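Local coordinates for protein mannitol dehydrogenase (Pseudomonas fluorescens, PDB 1LJ8) that binds NAD and probably works as a mannitol 2-dehydrogenase, interconverting mannitol and fructose, at residues T185-D190 and S223-M228; M1-Q6 and D80-L85. All blocks are in the same frame, centred on the assembly; numbering follows the deposited sequence.

In the fold
Contacts 1 and 2 both reach the large mixed sheet of the NAD-binding Rossmann domain, contact 1 at the outermost strand 185-188 and contact 2 at strand 83-87, near the other border. Their centres lie about 29 Å apart and they do not touch. Contact 1 is buried: a single backbone bond, two bridging waters and a proline wedge join the sheet edge to the segment that leads into strand 227-230, and its first segment ends at the cofactor. Contact 2 lies farther out and is partly buried, with the chain's N-terminal segment held by one carboxylate at the surface and by leucine packing further in.

Contact 1 (T185-D190 and S223-M228). With NAD (nicotinamide-adenine-dinucleotide), chain B.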
loop_
_atom_site.group_PDB
_atom_site.type_symbol
_atom_site.label_atom_id
_atom_site.label_comp_id
_atom_site.label_asym_id
_atom_site.label_seq_id
_atom_site.Cartn_x
_atom_site.Cartn_y
_atom_site.Cartn_z
ATOM N N THR A 185 10.093 -0.967 17.778
ATOM C CA THR A 185 9.271 0.090 17.202
ATOM C C THR A 185 8.384 -0.636 16.178
ATOM O O THR A 185 8.818 -1.631 15.563
ATOM C CB THR A 185 10.159 1.096 16.404
ATOM O OG1 THR A 185 11.057 1.760 17.299
ATOM C CG2 THR A 185 9.306 2.132 15.671
ATOM N N VAL A 186 7.152 -0.191 16.014
ATOM C CA VAL A 186 6.267 -0.746 14.977
ATOM C C VAL A 186 6.197 0.361 13.915
ATOM O O VAL A 186 5.725 1.482 14.170
ATOM C CB VAL A 186 4.869 -1.080 15.471
ATOM C CG1 VAL A 186 4.080 -1.772 14.311
ATOM C CG2 VAL A 186 4.963 -2.100 16.608
HETATM N N MSE A 187 6.687 0.014 12.728
HETATM C CA MSE A 187 6.837 0.964 11.624
HETATM C C MSE A 187 5.932 0.672 10.442
HETATM O O MSE A 187 6.277 -0.134 9.585
HETATM C CB MSE A 187 8.339 0.932 11.208
HETATM C CG MSE A 187 8.765 2.068 10.278
HETATM SE SE MSE A 187 10.628 1.926 9.717
HETATM C CE MSE A 187 10.536 0.447 8.425
ATOM N N SER A 188 4.802 1.379 10.344
ATOM C CA SER A 188 3.857 1.153 9.235
ATOM C C SER A 188 4.382 1.774 7.941
ATOM O O SER A 188 4.826 2.919 7.939
ATOM C CB SER A 188 2.503 1.832 9.525
ATOM O OG SER A 188 1.649 1.644 8.386
ATOM N N CYS A 189 4.316 1.012 6.861
ATOM C CA CYS A 189 4.718 1.524 5.543
ATOM C C CYS A 189 3.520 1.377 4.602
ATOM O O CYS A 189 3.681 1.203 3.385
ATOM C CB CYS A 189 5.927 0.740 4.999
ATOM S SG CYS A 189 7.374 0.979 6.036
ATOM N N ASP A 190 2.309 1.447 5.158
ATOM C CA ASP A 190 1.103 1.388 4.327
ATOM C C ASP A 190 0.531 2.772 4.005
ATOM O O ASP A 190 0.830 3.756 4.680
ATOM C CB ASP A 190 0.012 0.536 5.019
ATOM C CG ASP A 190 0.333 -0.971 4.961
ATOM O OD1 ASP A 190 0.361 -1.491 3.810
ATOM O OD2 ASP A 190 0.518 -1.621 6.052
ATOM N N SER A 223 6.921 2.813 20.088
ATOM C CA SER A 223 6.714 4.017 19.259
ATOM C C SER A 223 6.106 3.565 17.894
ATOM O O SER A 223 6.281 2.416 17.452
ATOM C CB SER A 223 8.033 4.760 19.025
ATOM O OG SER A 223 9.007 3.866 18.539
ATOM N N PHE A 224 5.412 4.498 17.242
ATOM C CA PHE A 224 4.650 4.238 16.021
ATOM C C PHE A 224 4.844 5.430 15.093
ATOM O O PHE A 224 3.946 6.243 14.928
ATOM C CB PHE A 224 3.162 4.124 16.387
ATOM C CG PHE A 224 2.872 3.039 17.406
ATOM C CD1 PHE A 224 2.868 3.324 18.777
ATOM C CD2 PHE A 224 2.558 1.743 16.980
ATOM C CE1 PHE A 224 2.539 2.332 19.736
ATOM C CE2 PHE A 224 2.215 0.708 17.932
ATOM C CZ PHE A 224 2.210 1.027 19.321
ATOM N N PRO A 225 6.032 5.528 14.485
ATOM C CA PRO A 225 6.296 6.662 13.587
ATOM C C PRO A 225 5.372 6.750 12.380
ATOM O O PRO A 225 5.006 5.735 11.783
ATOM C CB PRO A 225 7.778 6.464 13.187
ATOM C CG PRO A 225 7.931 4.925 13.231
ATOM C CD PRO A 225 7.153 4.580 14.530
ATOM N N ASN A 226 4.930 7.966 12.047
ATOM C CA ASN A 226 4.170 8.101 10.828
ATOM C C ASN A 226 5.200 8.257 9.727
ATOM O O ASN A 226 6.333 8.646 9.991
ATOM C CB ASN A 226 3.301 9.364 10.821
ATOM C CG ASN A 226 2.205 9.293 11.863
ATOM O OD1 ASN A 226 1.224 8.535 11.717
ATOM N ND2 ASN A 226 2.355 10.074 12.931
ATOM N N ALA A 227 4.787 7.951 8.500
ATOM C CA ALA A 227 5.684 8.108 7.355
ATOM C C ALA A 227 4.928 8.381 6.083
ATOM O O ALA A 227 3.760 8.048 5.954
ATOM C CB ALA A 227 6.537 6.796 7.133
HETATM N N MSE A 228 5.640 8.992 5.139
HETATM C CA MSE A 228 5.129 9.121 3.808
HETATM C C MSE A 228 6.038 8.174 3.008
HETATM O O MSE A 228 7.263 8.372 2.991
HETATM C CB MSE A 228 5.344 10.509 3.261
HETATM C CG MSE A 228 4.489 10.599 2.058
HETATM SE SE MSE A 228 5.586 10.553 0.582
HETATM C CE MSE A 228 5.271 12.325 0.701
HETATM P PA NAD B . 1.384 -7.189 -2.602
HETATM O O1A NAD B . 0.105 -7.680 -3.047
HETATM O O2A NAD B . 2.656 -7.451 -3.333
HETATM O O5B NAD B . 1.676 -7.681 -1.112
HETATM C C5B NAD B . 0.690 -7.430 -0.062
HETATM C C4B NAD B . 1.334 -8.195 1.113
HETATM O O4B NAD B . 0.450 -7.980 2.291
HETATM C C3B NAD B . 1.344 -9.760 0.993
HETATM O O3B NAD B . 2.548 -10.204 1.645
HETATM C C2B NAD B . 0.061 -10.174 1.728
HETATM O O2B NAD B . 0.090 -11.519 2.188
HETATM C C1B NAD B . 0.083 -9.212 2.901
HETATM N N9A NAD B . -1.170 -9.008 3.555
HETATM C C8A NAD B . -2.425 -8.723 3.055
HETATM N N7A NAD B . -3.321 -8.568 4.004
HETATM C C5A NAD B . -2.607 -8.763 5.176
HETATM C C6A NAD B . -3.052 -8.700 6.502
HETATM N N6A NAD B . -4.293 -8.414 6.898
HETATM N N1A NAD B . -2.128 -8.956 7.506
HETATM C C2A NAD B . -0.799 -9.255 7.211
HETATM N N3A NAD B . -0.331 -9.302 5.903
HETATM C C4A NAD B . -1.292 -9.048 4.920
HETATM O O3 NAD B . 1.194 -5.624 -2.415
HETATM P PN NAD B . 2.247 -4.410 -2.461
HETATM O O1N NAD B . 2.283 -3.863 -3.821
HETATM O O2N NAD B . 3.503 -4.903 -1.888
HETATM O O5D NAD B . 1.544 -3.320 -1.565
HETATM C C5D NAD B . 1.407 -3.603 -0.179
HETATM C C4D NAD B . 1.104 -2.320 0.460
HETATM O O4D NAD B . 2.209 -1.393 0.479
HETATM C C3D NAD B . -0.123 -1.493 -0.070
HETATM O O3D NAD B . -1.368 -2.036 0.354
HETATM C C2D NAD B . 0.186 -0.081 0.387
HETATM O O2D NAD B . -0.326 0.167 1.690
HETATM C C1D NAD B . 1.734 -0.025 0.344
HETATM N N1N NAD B . 2.288 0.610 -0.867
HETATM C C2N NAD B . 2.330 0.020 -2.143
HETATM C C3N NAD B . 2.793 0.779 -3.187
HETATM C C7N NAD B . 2.810 0.160 -4.597
HETATM O O7N NAD B . 3.036 0.927 -5.545
HETATM N N7N NAD B . 2.519 -1.109 -4.792
HETATM C C4N NAD B . 3.218 2.181 -2.985
HETATM C C5N NAD B . 3.188 2.720 -1.663
HETATM C C6N NAD B . 2.717 1.941 -0.567
HETATM O O HOH W 1 4.203 3.179 12.470
HETATM O O HOH W 2 6.389 4.282 9.802
#
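At V186 and F224 the two segments pass in roughly the same direction, 31° apart, and diverge from paired backbones at T185 and S223 to a wider gap at S188 and N226. One direct backbone hydrogen bond ties the near end, V186 N to S223 O at 3.1 Å. It is almost straight and nearly in line with the carbonyl. Beside it the CA of F224 directs its hydrogen at V186 O, 3.5 Å away. Where the chains part, water takes over: one molecule donates to V186 O and P225 O and accepts from S188 N, and a second donates to S188 O and P225 O.

The P225 ring lies beside the waters. T185 CG2, anti to the backbone N with OG1 at chi1 -64°, presses on P225 CD at 3.5 Å, a tight fit, while P225 CG meets M187 CG at 4.2 Å, the ring and the selenomethionine chain crossing at about a right angle. With the ring cut back to an alanine, CG and CD would be gone, and T185 CG2 and M187 CG would probably lose their apolar partner, with a gap opened beside the waters. F224 lies alongside V186, its CD2 3.9 Å from V186 CB. The hydroxyls of T185 and S223 are engaged by V271 N and K269 O.

At the end of the strand, S188 OG accepts from D190 N in an ST turn and also bonds Y136 OH. D190 OD1 receives the ribose hydroxyl O2D of NAD at 2.8 Å, and backbone N-H groups of I131 and T132 bond to its carboxylate. The arrangement is that of a Rossmann domain, in which an edge strand of the parallel part of the sheet delivers a nucleotide-binding loop from its C-terminal end.

Contact 2 (M1-Q6 and D80-L85); sequences MKLNKQ and DYLFTL
D80, at the start of its segment, accepts a hydrogen bond from K5 N through OD2, 2.8 Å long and close to straight at 166°. The anti lone pair of OD2 takes this bond. A water donates to the same oxygen and accepts from Q6 N, so the one oxygen holds K5 N directly and Q6 N through water. K5 crosses D80 obliquely, its methylene CD resting 3.5 Å from D80 CB; its NZ stays 6.0 Å from D80 OD1, so any attraction between the charges is probably weak.

Y81 turns away, against helix 69-77 and strand 96-107. L82 then points back toward the N-terminal segment. With CG anti to the carbonyl carbon (chi1 -62°), it brings CD1 to 3.8 Å from both the carbonyl carbon of N4 and K5 CG, while its CB meets L3 CD2 at 4.2 Å, the two leucines crossing at about a right angle. At F83 the side chain is directed to the other side, where its ring makes a cation-pi contact with R39, but its CA still forms part of the floor under L3 CD2, 3.5 Å away. T84 completes that floor: its OG1, hydrogen-bonded to D252, approaches the same methyl at 3.5 Å.

The positive phi of D80 marks it as the C-prime residue of a Schellman motif ending helix 69-77, with Y81 N bonded to L76 O and D80 N to A77 O. The contact thus fastens the N-terminal segment to a helix-to-strand turn of the Rossmann domain, just where strand 83-87 enters the large sheet.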
loop_
_atom_site.group_PDB
_atom_site.type_symbol
_atom_site.label_atom_id
_atom_site.label_comp_id
_atom_site.label_asym_id
_atom_site.label_seq_id
_atom_site.Cartn_x
_atom_site.Cartn_y
_atom_site.Cartn_z
HETATM N N MSE A 1 20.448 -17.007 -16.819
HETATM C CA MSE A 1 21.117 -17.462 -15.555
HETATM C C MSE A 1 20.214 -17.324 -14.317
HETATM O O MSE A 1 19.762 -16.208 -14.003
HETATM C CB MSE A 1 22.383 -16.660 -15.295
HETATM C CG MSE A 1 23.169 -17.173 -14.080
HETATM SE SE MSE A 1 24.054 -18.955 -14.465
HETATM C CE MSE A 1 25.289 -18.299 -15.830
ATOM N N LYS A 2 20.013 -18.426 -13.583
ATOM C CA LYS A 2 19.183 -18.404 -12.362
ATOM C C LYS A 2 19.825 -17.558 -11.263
ATOM O O LYS A 2 21.018 -17.698 -10.966
ATOM C CB LYS A 2 18.955 -19.834 -11.832
ATOM C CG LYS A 2 18.287 -19.932 -10.432
ATOM C CD LYS A 2 16.854 -19.358 -10.421
ATOM C CE LYS A 2 16.077 -19.738 -9.142
ATOM N NZ LYS A 2 14.681 -19.141 -9.142
ATOM N N LEU A 3 19.039 -16.642 -10.694
ATOM C CA LEU A 3 19.557 -15.833 -9.600
ATOM C C LEU A 3 19.655 -16.654 -8.314
ATOM O O LEU A 3 18.658 -17.206 -7.823
ATOM C CB LEU A 3 18.642 -14.603 -9.342
ATOM C CG LEU A 3 19.082 -13.800 -8.091
ATOM C CD1 LEU A 3 20.549 -13.303 -8.216
ATOM C CD2 LEU A 3 18.104 -12.556 -7.906
ATOM N N ASN A 4 20.882 -16.751 -7.791
ATOM C CA ASN A 4 21.148 -17.376 -6.515
ATOM C C ASN A 4 22.574 -17.023 -6.071
ATOM O O ASN A 4 23.338 -16.356 -6.797
ATOM C CB ASN A 4 20.892 -18.890 -6.534
ATOM C CG ASN A 4 21.775 -19.633 -7.514
ATOM O OD1 ASN A 4 22.922 -19.285 -7.736
ATOM N ND2 ASN A 4 21.210 -20.670 -8.119
ATOM N N LYS A 5 22.947 -17.417 -4.879
ATOM C CA LYS A 5 24.290 -17.048 -4.434
ATOM C C LYS A 5 25.367 -17.677 -5.269
ATOM O O LYS A 5 26.427 -17.078 -5.500
ATOM C CB LYS A 5 24.480 -17.407 -2.972
ATOM C CG LYS A 5 23.776 -16.400 -2.065
ATOM C CD LYS A 5 23.805 -16.863 -0.622
ATOM C CE LYS A 5 25.205 -16.718 -0.050
ATOM N NZ LYS A 5 25.246 -17.228 1.363
ATOM N N GLN A 6 25.104 -18.894 -5.728
ATOM C CA GLN A 6 26.079 -19.605 -6.536
ATOM C C GLN A 6 26.385 -18.877 -7.831
ATOM O O GLN A 6 27.541 -18.847 -8.261
ATOM C CB GLN A 6 25.581 -21.018 -6.845
ATOM C CG GLN A 6 26.683 -21.995 -7.217
ATOM C CD GLN A 6 27.769 -22.162 -6.124
ATOM O OE1 GLN A 6 27.493 -22.128 -4.908
ATOM N NE2 GLN A 6 29.026 -22.328 -6.572
ATOM N N ASP A 80 18.191 -18.064 -2.340
ATOM C CA ASP A 80 19.003 -17.736 -1.159
ATOM C C ASP A 80 18.585 -16.348 -0.641
ATOM O O ASP A 80 19.372 -15.606 -0.055
ATOM C CB ASP A 80 20.498 -17.749 -1.528
ATOM C CG ASP A 80 20.970 -19.104 -2.030
ATOM O OD1 ASP A 80 20.710 -20.114 -1.318
ATOM O OD2 ASP A 80 21.579 -19.153 -3.138
ATOM N N TYR A 81 17.318 -16.041 -0.858
ATOM C CA TYR A 81 16.682 -14.786 -0.451
ATOM C C TYR A 81 17.137 -13.548 -1.220
ATOM O O TYR A 81 16.749 -12.419 -0.900
ATOM C CB TYR A 81 16.744 -14.591 1.073
ATOM C CG TYR A 81 15.734 -15.504 1.746
ATOM C CD1 TYR A 81 16.104 -16.764 2.208
ATOM C CD2 TYR A 81 14.370 -15.161 1.787
ATOM C CE1 TYR A 81 15.116 -17.683 2.673
ATOM C CE2 TYR A 81 13.405 -16.063 2.260
ATOM C CZ TYR A 81 13.790 -17.325 2.689
ATOM O OH TYR A 81 12.811 -18.246 3.079
ATOM N N LEU A 82 17.866 -13.775 -2.310
ATOM C CA LEU A 82 18.251 -12.662 -3.197
ATOM C C LEU A 82 17.084 -12.415 -4.211
ATOM O O LEU A 82 16.346 -13.332 -4.539
ATOM C CB LEU A 82 19.514 -13.030 -4.013
ATOM C CG LEU A 82 20.797 -13.305 -3.214
ATOM C CD1 LEU A 82 21.911 -13.820 -4.149
ATOM C CD2 LEU A 82 21.235 -12.046 -2.503
ATOM N N PHE A 83 16.910 -11.177 -4.694
ATOM C CA PHE A 83 15.894 -10.909 -5.706
ATOM C C PHE A 83 16.387 -9.701 -6.478
ATOM O O PHE A 83 17.201 -8.926 -5.951
ATOM C CB PHE A 83 14.494 -10.660 -5.105
ATOM C CG PHE A 83 14.409 -9.484 -4.167
ATOM C CD1 PHE A 83 14.080 -8.208 -4.668
ATOM C CD2 PHE A 83 14.689 -9.637 -2.816
ATOM C CE1 PHE A 83 14.039 -7.090 -3.813
ATOM C CE2 PHE A 83 14.654 -8.532 -1.935
ATOM C CZ PHE A 83 14.329 -7.237 -2.435
ATOM N N THR A 84 15.884 -9.550 -7.696
ATOM C CA THR A 84 16.300 -8.449 -8.552
ATOM C C THR A 84 15.319 -7.280 -8.428
ATOM O O THR A 84 14.086 -7.466 -8.500
ATOM C CB THR A 84 16.294 -8.872 -10.058
ATOM O OG1 THR A 84 16.974 -10.144 -10.218
ATOM C CG2 THR A 84 17.003 -7.837 -10.917
ATOM N N LEU A 85 15.882 -6.090 -8.284
ATOM C CA LEU A 85 15.103 -4.857 -8.298
ATOM C C LEU A 85 15.305 -4.361 -9.742
ATOM O O LEU A 85 16.436 -4.077 -10.159
ATOM C CB LEU A 85 15.643 -3.870 -7.293
ATOM C CG LEU A 85 14.756 -2.601 -7.288
ATOM C CD1 LEU A 85 14.462 -2.156 -5.878
ATOM C CD2 LEU A 85 15.478 -1.539 -8.045
HETATM O O HOH W 3 23.193 -20.761 -4.366
#